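PDB 6OTV: putative isomerase YbhH from Escherichia coli, which probably acts as an isomerase of the PrpF family, within the diaminopimelate epimerase-like clan, although its substrate is not established. Local coordinates for residues Y75-V80 and P91-M96. Sequence-based numbering, arbitrary orientation.
Sequences YLFAQV and PNCGNM. With PO4 (phosphate ion), chain I.
Cys93 lays its CB over the centre of the Phe77 ring, 3.5 Å from the ring centroid and 12° off the normal, a CH-pi contact made almost straight down onto the face. Its SG is turned past the ring, meeting it only obliquely, 4.6 Å from the same centroid. With SG anti to the backbone N (chi1 -179°), the sulfur instead lies beside its own carbonyl carbon, where it accepts the backbone N-H of Met96 (N to SG 3.5 Å, nearly straight at 171°) and so caps helix 94-106. Two other residues of 91-96 pack against the Phe77 ring: CG of Pro91 meets CE2, and CG of Met96 lies obliquely near CE1, the methionine chain crossing the phenylalanine at about a right angle.

Tyr75, two residues back on strand 73-80, points to the same side and reaches the loop with its hydroxyl. Its OH donates to Cys93 O at 3.0 Å, in the carbonyl plane and on a lone pair, and also touches CB of Met96. Asn92 comes to the tyrosine at the ring edge, OD1 being 3.4 Å from CE2, with its amide plane steeply inclined to the ring. Strand 59-65 flanks both aromatics through Ala61 and Lys59.

Cys93 is thus held by its carbonyl, its CB and its sulfur at the helix start, where a phosphate ion, probably from the crystallisation liquor, is bound: Gly94 N donates to phosphate O3 (2.8 Å) and Asn95 ND2 to O2 (2.7 Å), while Ile279 N supplies another bond. Anion binding by these N-H groups, with Cys93 SG 3.2 Å from phosphate O2, is consistent with a pocket for an acidic substrate, as in epimerase-like relatives.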
# COMPACT_ATOMS: atom_id res chain seq x y z
N TYR A 75 12.09 -7.09 -2.21
CA TYR A 75 12.44 -8.24 -3.04
C TYR A 75 13.14 -7.74 -4.29
O TYR A 75 12.53 -7.05 -5.12
CB TYR A 75 11.18 -9.05 -3.39
CG TYR A 75 11.29 -9.93 -4.62
CD1 TYR A 75 12.29 -10.88 -4.75
CD2 TYR A 75 10.35 -9.83 -5.64
CE1 TYR A 75 12.37 -11.69 -5.87
CE2 TYR A 75 10.42 -10.64 -6.76
CZ TYR A 75 11.43 -11.56 -6.87
OH TYR A 75 11.50 -12.36 -7.99
N LEU A 76 14.42 -8.07 -4.43
CA LEU A 76 15.21 -7.75 -5.61
C LEU A 76 15.50 -9.04 -6.37
O LEU A 76 16.10 -9.96 -5.81
CB LEU A 76 16.51 -7.05 -5.22
CG LEU A 76 17.50 -6.79 -6.36
CD1 LEU A 76 16.90 -5.88 -7.41
CD2 LEU A 76 18.81 -6.22 -5.82
N PHE A 77 15.07 -9.09 -7.62
CA PHE A 77 15.29 -10.26 -8.47
C PHE A 77 16.50 -10.05 -9.35
O PHE A 77 16.77 -8.94 -9.81
CB PHE A 77 14.06 -10.55 -9.34
CG PHE A 77 14.30 -11.61 -10.37
CD1 PHE A 77 14.41 -12.94 -9.99
CD2 PHE A 77 14.45 -11.28 -11.70
CE1 PHE A 77 14.64 -13.93 -10.93
CE2 PHE A 77 14.69 -12.27 -12.65
CZ PHE A 77 14.78 -13.60 -12.27
N ALA A 78 17.24 -11.14 -9.59
CA ALA A 78 18.38 -11.12 -10.50
C ALA A 78 18.37 -12.40 -11.32
O ALA A 78 18.19 -13.49 -10.78
CB ALA A 78 19.70 -10.99 -9.74
N GLN A 79 18.57 -12.26 -12.63
CA GLN A 79 18.74 -13.38 -13.54
C GLN A 79 20.23 -13.60 -13.75
O GLN A 79 20.93 -12.70 -14.23
CB GLN A 79 18.03 -13.13 -14.87
CG GLN A 79 18.09 -14.30 -15.85
CD GLN A 79 17.18 -15.45 -15.47
OE1 GLN A 79 16.04 -15.25 -15.04
NE2 GLN A 79 17.67 -16.67 -15.62
N VAL A 80 20.72 -14.78 -13.39
CA VAL A 80 22.13 -15.12 -13.55
C VAL A 80 22.25 -15.90 -14.86
O VAL A 80 21.78 -17.03 -14.96
CB VAL A 80 22.67 -15.92 -12.36
CG1 VAL A 80 24.13 -16.25 -12.56
CG2 VAL A 80 22.48 -15.12 -11.07
N PRO A 91 13.69 -7.70 -15.05
CA PRO A 91 12.28 -8.06 -14.86
C PRO A 91 11.92 -8.30 -13.40
O PRO A 91 12.75 -8.29 -12.49
CB PRO A 91 12.15 -9.35 -15.67
CG PRO A 91 13.46 -10.01 -15.49
CD PRO A 91 14.49 -8.89 -15.40
N ASN A 92 10.62 -8.52 -13.19
CA ASN A 92 10.08 -8.99 -11.92
C ASN A 92 9.61 -10.42 -12.14
O ASN A 92 8.61 -10.65 -12.83
CB ASN A 92 8.94 -8.08 -11.44
CG ASN A 92 8.20 -8.65 -10.24
OD1 ASN A 92 8.74 -9.46 -9.49
ND2 ASN A 92 6.96 -8.21 -10.05
N CYS A 93 10.33 -11.38 -11.57
CA CYS A 93 10.00 -12.79 -11.74
C CYS A 93 8.88 -13.14 -10.76
O CYS A 93 9.09 -13.16 -9.55
CB CYS A 93 11.23 -13.66 -11.52
SG CYS A 93 10.90 -15.43 -11.72
N GLY A 94 7.70 -13.43 -11.30
CA GLY A 94 6.56 -13.75 -10.47
C GLY A 94 6.62 -15.13 -9.85
O GLY A 94 5.99 -15.37 -8.82
N ASN A 95 7.37 -16.04 -10.45
CA ASN A 95 7.49 -17.38 -9.89
C ASN A 95 8.43 -17.39 -8.69
O ASN A 95 8.11 -17.98 -7.65
CB ASN A 95 7.95 -18.36 -10.96
CG ASN A 95 6.83 -18.72 -11.90
OD1 ASN A 95 6.04 -19.62 -11.62
ND2 ASN A 95 6.74 -18.01 -13.02
N MET A 96 9.59 -16.74 -8.80
CA MET A 96 10.46 -16.61 -7.63
C MET A 96 9.77 -15.82 -6.53
O MET A 96 10.03 -16.05 -5.34
CB MET A 96 11.79 -15.95 -8.02
CG MET A 96 12.67 -16.83 -8.88
SD MET A 96 13.38 -18.22 -7.98
CE MET A 96 14.71 -17.42 -7.09
P PO4 I . 7.71 -15.17 -14.66
O1 PO4 I . 8.64 -14.95 -15.84
O2 PO4 I . 8.42 -15.98 -13.60
O3 PO4 I . 7.29 -13.83 -14.09
O4 PO4 I . 6.50 -15.93 -15.12